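Local coordinates for protein phospholethanolamine N-methyltransferase 2 (Haemonchus contortus, PDB 4KRI) that probably methylates phosphomonomethylethanolamine with S-adenosylmethionine as methyl donor, on the nematode route to phosphocholine, at residues 295-300 against 422-427; 214-219 against 366-371; 374-379 against 415-420. One frame throughout, in Å; residues are numbered along the deposited sequence.

Contact 1. Residues 295-300 against 422-427; sequences SRDCIQ and HNWNFF. With SAH (S-adenosyl-L-homocysteine), chain D.
The indole of Trp-424 donates a short, nearly straight hydrogen bond to the carboxylate of Asp-297: NE1 to OD1 is 2.7 Å, with an angle of 168° at the hydrogen. OD1 lies in the ring plane at the edge of the indole and is met on its syn side, about 30° out of the carboxylate plane. Trp-424 reaches it because CG stands anti to its backbone N (chi1 -171°), which carries the ring off the strand. The hydroxyl of Thr-325 also bonds OD1, so two partners fix this oxygen, while Arg-296 NE forms a salt bridge with OD2 at 3.0 Å. A bend at chi2 brings the arginine chain round to the indole, where NH2 comes within 3.3 Å of Trp-424 CZ2 in an oblique approach; the guanidinium also bonds Pro-204 O through NH2 and Asn-210 OD1 through NH1. The backbone serves the ligand: Arg-296 O accepts a hydrogen bond from the amino N of S-adenosylhomocysteine at 3.1 Å. Asp-297 has positive phi just after the strand, and its own carbonyl O is held by Gln-300 NE2 at 2.8 Å, from well above the carbonyl plane. Asp-297 and Gln-300 both line the phosphomonomethylethanolamine pocket. In this Rossmann-type methyltransferase sheet, strand 320-329 lies between strands 290-296 and 422-430, so the contact reaches across it near Thr-325; helix 206-215 packs on both Arg-296 and Trp-424 through Gln-209 and Ile-213.

Contact 2. Residues 214-219 against 366-371; sequences LKRFGP and DIEVEN
Arg-216 meets two acidic side chains, Glu-368 and Glu-370, through a single nitrogen, NH2, and the three make a salt-bridge network. The shorter bridge runs from NH2 to Glu-368 OE2 at 2.8 Å, with the oxygen close to the guanidinium plane although the N-H points at it only loosely, at 141°. The longer one, from NH2 to Glu-370 OE1 at 3.2 Å, is straighter at the hydrogen. Both oxygens are met from above their carboxylate planes, that of Glu-370 more steeply. Both glutamates send CG anti to the backbone N and stay extended beyond it; being two residues apart on one strand, they reach the arginine from the same face. The arginine chain bends at chi3 (58°), bringing the edge of the guanidinium to the two carboxylates. A water adds a solvent-mediated link: it donates to Glu-368 OE1 at 2.9 Å and to Arg-216 O at 3.1 Å, and accepts a weak bond from Arg-216 NE. Strand 367-371 pairs antiparallel with strand 422-430 in the sheet of the Rossmann-type methyltransferase fold, and the bridges join it to the turn that follows helix 206-215. On the neighbouring strand 422-430, Phe-426 makes a cation-pi contact with Arg-216. The backbone of the turn is a type I beta turn from Lys-215 to Gly-218, with Gly-218 N bonded to Lys-215 O at 3.0 Å. Gly-218 leaves helical geometry with positive phi, and Phe-217 meets Tyr-292 edge-to-face.

Contact 3. Residues 374-379 against 415-420; sequences PRFKEI and QYIADD
Ile-417 plugs against Phe-376 and Lys-377 where helices 373-389 and 400-418 pack, part of the helical insertion that the chain makes between strands 367-371 and 422-430 of the methyltransferase fold. The apolar contact is carried by one methyl: Ile-417 CD1 approaches Phe-376 CD2 to 3.5 Å, obliquely to the ring. The same methyl lies 3.9 Å from Lys-377 CA and 4.0 Å from its CB, so it rests on the helix backbone beside the phenyl group. CG1 of Ile-417 is anti to its carbonyl carbon (chi1 -74°), with CD1 extended beyond it toward the other helix. Thr-373 and Leu-380 also touch the isoleucine, whereas the Phe-376 ring continues inward to His-422, Trp-424 and Tyr-327, its side chain about 6 Å from the bound phosphomonomethylethanolamine, nearest atoms. Lys-377 is exposed and runs fully extended, offering its CB rather than its charge to the contact. The chain ends helix 400-418 in a Schellman motif, with Asp-420 at positive phi and its N bonded to Ile-417 O at 2.8 Å. Two polar side-chain bonds form within the segments: Gln-415 NE2 reaches Asp-419 OD1 weakly, and Arg-375 NH1, whose NE also bonds Gln-209, bridges to the anti lone pair of Glu-378 OE2 at 2.9 Å. One face of the Arg-375 guanidinium is covered by Ile-379 CG1, 3.6 Å above its plane.

Contact 1 is buried beside the ligands, contact 2 lies at the surface and contact 3 is partly buried. The first two share the methyltransferase sheet, since strands 422-430 and 367-371 are neighbours, and the aromatic ring of Phe-426 in contact 1 packs on both Arg-216 and Glu-368 of contact 2. Their chemistry differs: an indole-carboxylate bond in the interior, and charged groups with a bridging water outside. Contact 3 is apolar across its helices and is nested within the loop that contact 1 closes; His-422 and Trp-424 pack against Phe-376. Contacts 2 and 3 merely follow one another in sequence, where strand 367-371 gives way to helix 373-389.

Contact 1. Residues 295-300 against 422-427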
loop_
_atom_site.group_PDB
_atom_site.type_symbol
_atom_site.label_atom_id
_atom_site.label_comp_id
_atom_site.label_asym_id
_atom_site.label_seq_id
_atom_site.Cartn_x
_atom_site.Cartn_y
_atom_site.Cartn_z
ATOM N N SER A 295 -8.566 8.082 5.308
ATOM C CA SER A 295 -7.758 7.046 5.930
ATOM C C SER A 295 -8.521 6.463 7.083
ATOM O O SER A 295 -8.843 7.162 8.034
ATOM C CB SER A 295 -6.412 7.584 6.399
ATOM O OG SER A 295 -5.648 6.511 6.933
ATOM N N ARG A 296 -8.827 5.175 6.995
ATOM C CA ARG A 296 -9.689 4.559 7.998
ATOM C C ARG A 296 -8.920 3.577 8.882
ATOM O O ARG A 296 -8.586 2.468 8.444
ATOM C CB ARG A 296 -10.832 3.864 7.259
ATOM C CG ARG A 296 -11.839 3.209 8.151
ATOM C CD ARG A 296 -12.796 4.198 8.795
ATOM N NE ARG A 296 -13.231 3.574 10.035
ATOM C CZ ARG A 296 -14.170 2.639 10.086
ATOM N NH1 ARG A 296 -14.811 2.295 8.973
ATOM N NH2 ARG A 296 -14.481 2.067 11.238
ATOM N N ASP A 297 -8.602 4.022 10.098
ATOM C CA ASP A 297 -7.990 3.194 11.127
ATOM C C ASP A 297 -6.642 2.624 10.693
ATOM O O ASP A 297 -6.319 1.460 10.944
ATOM C CB ASP A 297 -8.991 2.124 11.588
ATOM C CG ASP A 297 -10.269 2.747 12.122
ATOM O OD1 ASP A 297 -10.181 3.832 12.748
ATOM O OD2 ASP A 297 -11.359 2.196 11.893
ATOM N N CYS A 298 -5.851 3.498 10.074
ATOM C CA CYS A 298 -4.519 3.172 9.586
ATOM C C CYS A 298 -3.430 3.919 10.350
ATOM O O CYS A 298 -2.394 3.340 10.689
ATOM C CB CYS A 298 -4.424 3.531 8.094
ATOM S SG CYS A 298 -2.744 3.798 7.438
ATOM N N ILE A 299 -3.645 5.200 10.629
ATOM C CA ILE A 299 -2.486 6.028 10.963
ATOM C C ILE A 299 -1.913 5.831 12.359
ATOM O O ILE A 299 -0.856 6.365 12.652
ATOM C CB ILE A 299 -2.656 7.536 10.618
ATOM C CG1 ILE A 299 -3.565 8.241 11.617
ATOM C CG2 ILE A 299 -3.155 7.706 9.180
ATOM C CD1 ILE A 299 -3.419 9.774 11.576
ATOM N N GLN A 300 -2.566 5.032 13.199
ATOM C CA GLN A 300 -1.925 4.631 14.454
ATOM C C GLN A 300 -0.661 3.799 14.187
ATOM O O GLN A 300 0.171 3.623 15.078
ATOM C CB GLN A 300 -2.897 3.884 15.385
ATOM C CG GLN A 300 -3.302 2.488 14.920
ATOM C CD GLN A 300 -4.422 2.510 13.907
ATOM O OE1 GLN A 300 -5.211 3.460 13.856
ATOM N NE2 GLN A 300 -4.501 1.468 13.093
ATOM N N HIS A 422 -7.519 3.690 25.589
ATOM C CA HIS A 422 -7.775 3.473 24.163
ATOM C C HIS A 422 -8.927 4.368 23.718
ATOM O O HIS A 422 -10.028 4.272 24.253
ATOM C CB HIS A 422 -8.153 2.000 23.960
ATOM C CG HIS A 422 -8.106 1.535 22.542
ATOM N ND1 HIS A 422 -7.774 0.244 22.190
ATOM C CD2 HIS A 422 -8.377 2.180 21.375
ATOM C CE1 HIS A 422 -7.829 0.114 20.878
ATOM N NE2 HIS A 422 -8.192 1.272 20.362
ATOM N N ASN A 423 -8.680 5.241 22.742
ATOM C CA ASN A 423 -9.743 6.062 22.181
ATOM C C ASN A 423 -9.878 5.821 20.678
ATOM O O ASN A 423 -8.958 5.307 20.033
ATOM C CB ASN A 423 -9.477 7.559 22.432
ATOM C CG ASN A 423 -9.885 8.019 23.823
ATOM O OD1 ASN A 423 -10.112 7.209 24.728
ATOM N ND2 ASN A 423 -9.972 9.333 24.003
ATOM N N TRP A 424 -11.024 6.200 20.119
ATOM C CA TRP A 424 -11.238 6.069 18.677
ATOM C C TRP A 424 -11.564 7.461 18.177
ATOM O O TRP A 424 -12.627 8.007 18.501
ATOM C CB TRP A 424 -12.381 5.100 18.371
ATOM C CG TRP A 424 -12.496 4.768 16.892
ATOM C CD1 TRP A 424 -11.464 4.561 16.021
ATOM C CD2 TRP A 424 -13.704 4.646 16.119
ATOM N NE1 TRP A 424 -11.958 4.291 14.760
ATOM C CE2 TRP A 424 -13.330 4.348 14.796
ATOM C CE3 TRP A 424 -15.068 4.757 16.426
ATOM C CZ2 TRP A 424 -14.268 4.155 13.773
ATOM C CZ3 TRP A 424 -16.003 4.563 15.411
ATOM C CH2 TRP A 424 -15.596 4.270 14.099
ATOM N N ASN A 425 -10.637 8.049 17.420
ATOM C CA ASN A 425 -10.702 9.467 17.084
ATOM C C ASN A 425 -11.034 9.759 15.622
ATOM O O ASN A 425 -10.667 8.993 14.736
ATOM C CB ASN A 425 -9.380 10.147 17.440
ATOM C CG ASN A 425 -9.167 10.256 18.938
ATOM O OD1 ASN A 425 -10.129 10.277 19.709
ATOM N ND2 ASN A 425 -7.908 10.349 19.354
ATOM N N PHE A 426 -11.709 10.886 15.402
ATOM C CA PHE A 426 -12.101 11.369 14.081
ATOM C C PHE A 426 -11.421 12.717 13.827
ATOM O O PHE A 426 -11.356 13.570 14.717
ATOM C CB PHE A 426 -13.623 11.546 14.055
ATOM C CG PHE A 426 -14.151 12.229 12.814
ATOM C CD1 PHE A 426 -14.587 11.476 11.741
ATOM C CD2 PHE A 426 -14.249 13.614 12.744
ATOM C CE1 PHE A 426 -15.081 12.090 10.599
ATOM C CE2 PHE A 426 -14.739 14.238 11.613
ATOM C CZ PHE A 426 -15.157 13.474 10.536
ATOM N N PHE A 427 -10.903 12.907 12.623
ATOM C CA PHE A 427 -10.313 14.177 12.221
ATOM C C PHE A 427 -10.732 14.477 10.785
ATOM O O PHE A 427 -10.680 13.602 9.923
ATOM C CB PHE A 427 -8.785 14.112 12.325
ATOM C CG PHE A 427 -8.071 15.121 11.469
ATOM C CD1 PHE A 427 -8.059 16.471 11.811
ATOM C CD2 PHE A 427 -7.390 14.715 10.335
ATOM C CE1 PHE A 427 -7.399 17.399 11.009
ATOM C CE2 PHE A 427 -6.733 15.637 9.524
ATOM C CZ PHE A 427 -6.733 16.980 9.867
HETATM N N SAH D . -8.802 1.040 5.702
HETATM C CA SAH D . -9.032 -0.428 5.692
HETATM C CB SAH D . -7.793 -1.169 6.333
HETATM C CG SAH D . -7.543 -0.967 7.824
HETATM S SD SAH D . -6.055 -1.841 8.404
HETATM C C SAH D . -10.334 -0.779 6.296
HETATM O O SAH D . -11.106 0.100 6.650
HETATM O OXT SAH D . -10.726 -1.932 6.228
HETATM C "C5'" SAH D . -4.674 -0.684 8.335
HETATM C "C4'" SAH D . -3.906 -0.723 7.137
HETATM O "O4'" SAH D . -2.987 0.402 7.141
HETATM C "C3'" SAH D . -3.046 -1.928 7.106
HETATM O "O3'" SAH D . -3.381 -2.688 5.965
HETATM C "C2'" SAH D . -1.672 -1.436 7.008
HETATM O "O2'" SAH D . -0.862 -2.232 6.175
HETATM C "C1'" SAH D . -1.859 -0.056 6.468
HETATM N N9 SAH D . -0.663 0.831 6.685
HETATM C C8 SAH D . -0.046 1.093 7.860
HETATM N N7 SAH D . 0.926 1.982 7.630
HETATM C C5 SAH D . 0.919 2.302 6.319
HETATM C C6 SAH D . 1.700 3.164 5.538
HETATM N N6 SAH D . 2.730 3.897 6.085
HETATM N N1 SAH D . 1.418 3.250 4.220
HETATM C C2 SAH D . 0.424 2.545 3.668
HETATM N N3 SAH D . -0.348 1.716 4.393
HETATM C C4 SAH D . -0.113 1.566 5.710
#

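Contact 2. Residues 214-219 against 366-371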
loop_
_atom_site.group_PDB
_atom_site.type_symbol
_atom_site.label_atom_id
_atom_site.label_comp_id
_atom_site.label_asym_id
_atom_site.label_seq_id
_atom_site.Cartn_x
_atom_site.Cartn_y
_atom_site.Cartn_z
ATOM N N LEU A 214 -18.050 7.777 5.716
ATOM C CA LEU A 214 -17.933 8.419 4.403
ATOM C C LEU A 214 -18.881 9.601 4.251
ATOM O O LEU A 214 -18.552 10.597 3.602
ATOM C CB LEU A 214 -18.212 7.419 3.283
ATOM C CG LEU A 214 -17.067 6.451 3.018
ATOM C CD1 LEU A 214 -17.473 5.436 1.939
ATOM C CD2 LEU A 214 -15.814 7.215 2.598
ATOM N N LYS A 215 -20.058 9.495 4.846
ATOM C CA LYS A 215 -21.032 10.571 4.762
ATOM C C LYS A 215 -20.572 11.848 5.467
ATOM O O LYS A 215 -21.057 12.933 5.167
ATOM C CB LYS A 215 -22.385 10.109 5.316
ATOM C CG LYS A 215 -23.143 9.220 4.324
ATOM C CD LYS A 215 -24.430 8.660 4.930
ATOM C CE LYS A 215 -25.112 7.692 3.961
ATOM N NZ LYS A 215 -26.330 7.063 4.558
ATOM N N ARG A 216 -19.631 11.717 6.391
ATOM C CA ARG A 216 -19.141 12.887 7.113
ATOM C C ARG A 216 -18.183 13.750 6.290
ATOM O O ARG A 216 -17.739 14.809 6.747
ATOM C CB ARG A 216 -18.542 12.464 8.450
ATOM C CG ARG A 216 -19.579 11.741 9.295
ATOM C CD ARG A 216 -19.107 11.483 10.680
ATOM N NE ARG A 216 -18.748 12.717 11.368
ATOM C CZ ARG A 216 -18.453 12.769 12.662
ATOM N NH1 ARG A 216 -18.495 11.661 13.383
ATOM N NH2 ARG A 216 -18.123 13.918 13.228
ATOM N N PHE A 217 -17.890 13.312 5.069
ATOM C CA PHE A 217 -17.166 14.159 4.117
ATOM C C PHE A 217 -18.073 15.295 3.672
ATOM O O PHE A 217 -17.596 16.344 3.228
ATOM C CB PHE A 217 -16.761 13.375 2.868
ATOM C CG PHE A 217 -15.367 12.796 2.911
ATOM C CD1 PHE A 217 -14.252 13.616 2.817
ATOM C CD2 PHE A 217 -15.176 11.427 3.000
ATOM C CE1 PHE A 217 -12.964 13.081 2.835
ATOM C CE2 PHE A 217 -13.897 10.883 3.009
ATOM C CZ PHE A 217 -12.785 11.711 2.915
ATOM N N GLY A 218 -19.382 15.074 3.785
ATOM C CA GLY A 218 -20.363 15.973 3.204
ATOM C C GLY A 218 -20.648 15.562 1.772
ATOM O O GLY A 218 -20.365 14.427 1.386
ATOM N N PRO A 219 -21.204 16.478 0.969
ATOM C CA PRO A 219 -21.559 16.159 -0.419
ATOM C C PRO A 219 -20.344 15.731 -1.236
ATOM O O PRO A 219 -19.331 16.436 -1.256
ATOM C CB PRO A 219 -22.106 17.487 -0.959
ATOM C CG PRO A 219 -22.551 18.242 0.254
ATOM C CD PRO A 219 -21.579 17.856 1.337
ATOM N N ASP A 366 -10.684 24.787 8.673
ATOM C CA ASP A 366 -11.955 24.104 8.946
ATOM C C ASP A 366 -11.741 22.750 9.612
ATOM O O ASP A 366 -12.303 21.739 9.181
ATOM C CB ASP A 366 -12.769 23.921 7.660
ATOM C CG ASP A 366 -13.125 25.235 7.005
ATOM O OD1 ASP A 366 -13.113 26.273 7.701
ATOM O OD2 ASP A 366 -13.421 25.224 5.794
ATOM N N ILE A 367 -10.919 22.732 10.656
ATOM C CA ILE A 367 -10.583 21.484 11.340
ATOM C C ILE A 367 -11.710 21.004 12.254
ATOM O O ILE A 367 -12.198 21.751 13.106
ATOM C CB ILE A 367 -9.288 21.646 12.164
ATOM C CG1 ILE A 367 -8.100 21.880 11.216
ATOM C CG2 ILE A 367 -9.056 20.434 13.057
ATOM C CD1 ILE A 367 -6.848 22.433 11.908
ATOM N N GLU A 368 -12.123 19.755 12.063
ATOM C CA GLU A 368 -13.086 19.101 12.947
ATOM C C GLU A 368 -12.418 17.913 13.629
ATOM O O GLU A 368 -11.795 17.079 12.960
ATOM C CB GLU A 368 -14.292 18.618 12.135
ATOM C CG GLU A 368 -15.333 17.858 12.963
ATOM C CD GLU A 368 -16.465 17.281 12.121
ATOM O OE1 GLU A 368 -16.490 17.526 10.892
ATOM O OE2 GLU A 368 -17.327 16.577 12.693
ATOM N N VAL A 369 -12.531 17.829 14.953
ATOM C CA VAL A 369 -12.068 16.638 15.655
ATOM C C VAL A 369 -13.183 16.093 16.539
ATOM O O VAL A 369 -13.990 16.858 17.083
ATOM C CB VAL A 369 -10.809 16.896 16.510
ATOM C CG1 VAL A 369 -9.596 17.129 15.620
ATOM C CG2 VAL A 369 -11.029 18.081 17.472
ATOM N N GLU A 370 -13.229 14.774 16.682
ATOM C CA GLU A 370 -14.228 14.156 17.551
ATOM C C GLU A 370 -13.730 12.912 18.259
ATOM O O GLU A 370 -13.058 12.079 17.664
ATOM C CB GLU A 370 -15.489 13.806 16.760
ATOM C CG GLU A 370 -16.538 13.096 17.607
ATOM C CD GLU A 370 -17.906 13.079 16.958
ATOM O OE1 GLU A 370 -18.321 14.129 16.421
ATOM O OE2 GLU A 370 -18.572 12.020 17.000
ATOM N N ASN A 371 -14.073 12.791 19.543
ATOM C CA ASN A 371 -13.789 11.581 20.287
ATOM C C ASN A 371 -14.950 10.609 20.095
ATOM O O ASN A 371 -16.011 10.789 20.684
ATOM C CB ASN A 371 -13.607 11.912 21.775
ATOM C CG ASN A 371 -13.355 10.680 22.623
ATOM O OD1 ASN A 371 -13.199 9.575 22.104
ATOM N ND2 ASN A 371 -13.302 10.869 23.941
HETATM O O HOH W 1 -18.361 15.716 9.650
#

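Contact 3. Residues 374-379 against 415-420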
loop_
_atom_site.group_PDB
_atom_site.type_symbol
_atom_site.label_atom_id
_atom_site.label_comp_id
_atom_site.label_asym_id
_atom_site.label_seq_id
_atom_site.Cartn_x
_atom_site.Cartn_y
_atom_site.Cartn_z
ATOM N N PRO A 374 -17.205 6.431 22.487
ATOM C CA PRO A 374 -18.448 5.741 22.854
ATOM C C PRO A 374 -19.028 4.864 21.747
ATOM O O PRO A 374 -19.589 3.814 22.061
ATOM C CB PRO A 374 -19.406 6.894 23.170
ATOM C CG PRO A 374 -18.503 7.985 23.667
ATOM C CD PRO A 374 -17.283 7.876 22.788
ATOM N N ARG A 375 -18.910 5.278 20.486
ATOM C CA ARG A 375 -19.330 4.420 19.383
ATOM C C ARG A 375 -18.420 3.188 19.262
ATOM O O ARG A 375 -18.893 2.084 19.014
ATOM C CB ARG A 375 -19.352 5.211 18.066
ATOM C CG ARG A 375 -19.713 4.375 16.846
ATOM C CD ARG A 375 -21.124 3.811 16.917
ATOM N NE ARG A 375 -21.373 2.934 15.772
ATOM C CZ ARG A 375 -22.028 1.780 15.836
ATOM N NH1 ARG A 375 -22.511 1.350 16.992
ATOM N NH2 ARG A 375 -22.193 1.050 14.737
ATOM N N PHE A 376 -17.118 3.388 19.448
ATOM C CA PHE A 376 -16.149 2.299 19.411
ATOM C C PHE A 376 -16.541 1.224 20.421
ATOM O O PHE A 376 -16.500 0.032 20.112
ATOM C CB PHE A 376 -14.754 2.844 19.732
ATOM C CG PHE A 376 -13.638 1.852 19.526
ATOM C CD1 PHE A 376 -13.606 1.036 18.406
ATOM C CD2 PHE A 376 -12.601 1.763 20.443
ATOM C CE1 PHE A 376 -12.573 0.133 18.218
ATOM C CE2 PHE A 376 -11.559 0.863 20.253
ATOM C CZ PHE A 376 -11.550 0.050 19.140
ATOM N N LYS A 377 -16.940 1.653 21.616
ATOM C CA LYS A 377 -17.361 0.716 22.664
ATOM C C LYS A 377 -18.572 -0.113 22.216
ATOM O O LYS A 377 -18.578 -1.334 22.374
ATOM C CB LYS A 377 -17.651 1.435 23.988
ATOM C CG LYS A 377 -18.054 0.491 25.130
ATOM C CD LYS A 377 -18.254 1.247 26.443
ATOM C CE LYS A 377 -19.116 0.423 27.413
ATOM N NZ LYS A 377 -19.119 0.948 28.800
ATOM N N GLU A 378 -19.576 0.545 21.633
ATOM C CA GLU A 378 -20.760 -0.154 21.126
ATOM C C GLU A 378 -20.377 -1.195 20.075
ATOM O O GLU A 378 -20.891 -2.314 20.080
ATOM C CB GLU A 378 -21.760 0.828 20.497
ATOM C CG GLU A 378 -22.228 1.976 21.379
ATOM C CD GLU A 378 -23.162 2.933 20.634
ATOM O OE1 GLU A 378 -23.756 3.824 21.284
ATOM O OE2 GLU A 378 -23.304 2.789 19.396
ATOM N N ILE A 379 -19.479 -0.808 19.174
ATOM C CA ILE A 379 -19.027 -1.692 18.109
ATOM C C ILE A 379 -18.316 -2.926 18.674
ATOM O O ILE A 379 -18.572 -4.053 18.237
ATOM C CB ILE A 379 -18.110 -0.947 17.105
ATOM C CG1 ILE A 379 -18.929 0.059 16.285
ATOM C CG2 ILE A 379 -17.434 -1.936 16.178
ATOM C CD1 ILE A 379 -18.103 1.097 15.532
ATOM N N GLN A 415 -11.655 -3.107 28.243
ATOM C CA GLN A 415 -11.018 -2.614 29.460
ATOM C C GLN A 415 -10.094 -1.404 29.208
ATOM O O GLN A 415 -9.994 -0.503 30.050
ATOM C CB GLN A 415 -10.261 -3.739 30.172
ATOM C CG GLN A 415 -9.744 -3.340 31.551
ATOM C CD GLN A 415 -10.855 -2.861 32.483
ATOM O OE1 GLN A 415 -11.878 -3.534 32.650
ATOM N NE2 GLN A 415 -10.659 -1.688 33.090
ATOM N N TYR A 416 -9.425 -1.381 28.056
ATOM C CA TYR A 416 -8.574 -0.248 27.698
ATOM C C TYR A 416 -9.418 1.009 27.542
ATOM O O TYR A 416 -8.979 2.112 27.877
ATOM C CB TYR A 416 -7.823 -0.507 26.385
ATOM C CG TYR A 416 -6.905 -1.704 26.384
ATOM C CD1 TYR A 416 -6.385 -2.210 27.566
ATOM C CD2 TYR A 416 -6.554 -2.326 25.192
ATOM C CE1 TYR A 416 -5.547 -3.301 27.562
ATOM C CE2 TYR A 416 -5.718 -3.422 25.183
ATOM C CZ TYR A 416 -5.218 -3.902 26.371
ATOM O OH TYR A 416 -4.382 -4.993 26.366
ATOM N N ILE A 417 -10.625 0.841 27.013
ATOM C CA ILE A 417 -11.552 1.958 26.892
ATOM C C ILE A 417 -11.986 2.413 28.279
ATOM O O ILE A 417 -12.060 3.608 28.560
ATOM C CB ILE A 417 -12.795 1.567 26.091
ATOM C CG1 ILE A 417 -12.452 1.462 24.609
ATOM C CG2 ILE A 417 -13.914 2.586 26.290
ATOM C CD1 ILE A 417 -13.649 1.177 23.743
ATOM N N ALA A 418 -12.265 1.444 29.142
ATOM C CA ALA A 418 -12.736 1.724 30.495
ATOM C C ALA A 418 -11.762 2.599 31.276
ATOM O O ALA A 418 -12.168 3.475 32.041
ATOM C CB ALA A 418 -12.987 0.430 31.226
ATOM N N ASP A 419 -10.472 2.362 31.085
ATOM C CA ASP A 419 -9.456 3.158 31.764
ATOM C C ASP A 419 -9.175 4.480 31.037
ATOM O O ASP A 419 -8.328 5.266 31.468
ATOM C CB ASP A 419 -8.175 2.328 31.910
ATOM C CG ASP A 419 -8.379 1.095 32.761
ATOM O OD1 ASP A 419 -9.240 1.137 33.666
ATOM O OD2 ASP A 419 -7.684 0.086 32.528
ATOM N N ASP A 420 -9.909 4.723 29.948
ATOM C CA ASP A 420 -9.667 5.858 29.039
ATOM C C ASP A 420 -8.230 5.871 28.528
ATOM O O ASP A 420 -7.604 6.929 28.416
ATOM C CB ASP A 420 -10.037 7.212 29.678
ATOM C CG ASP A 420 -10.247 8.313 28.637
ATOM O OD1 ASP A 420 -10.936 8.054 27.625
ATOM O OD2 ASP A 420 -9.716 9.435 28.815
#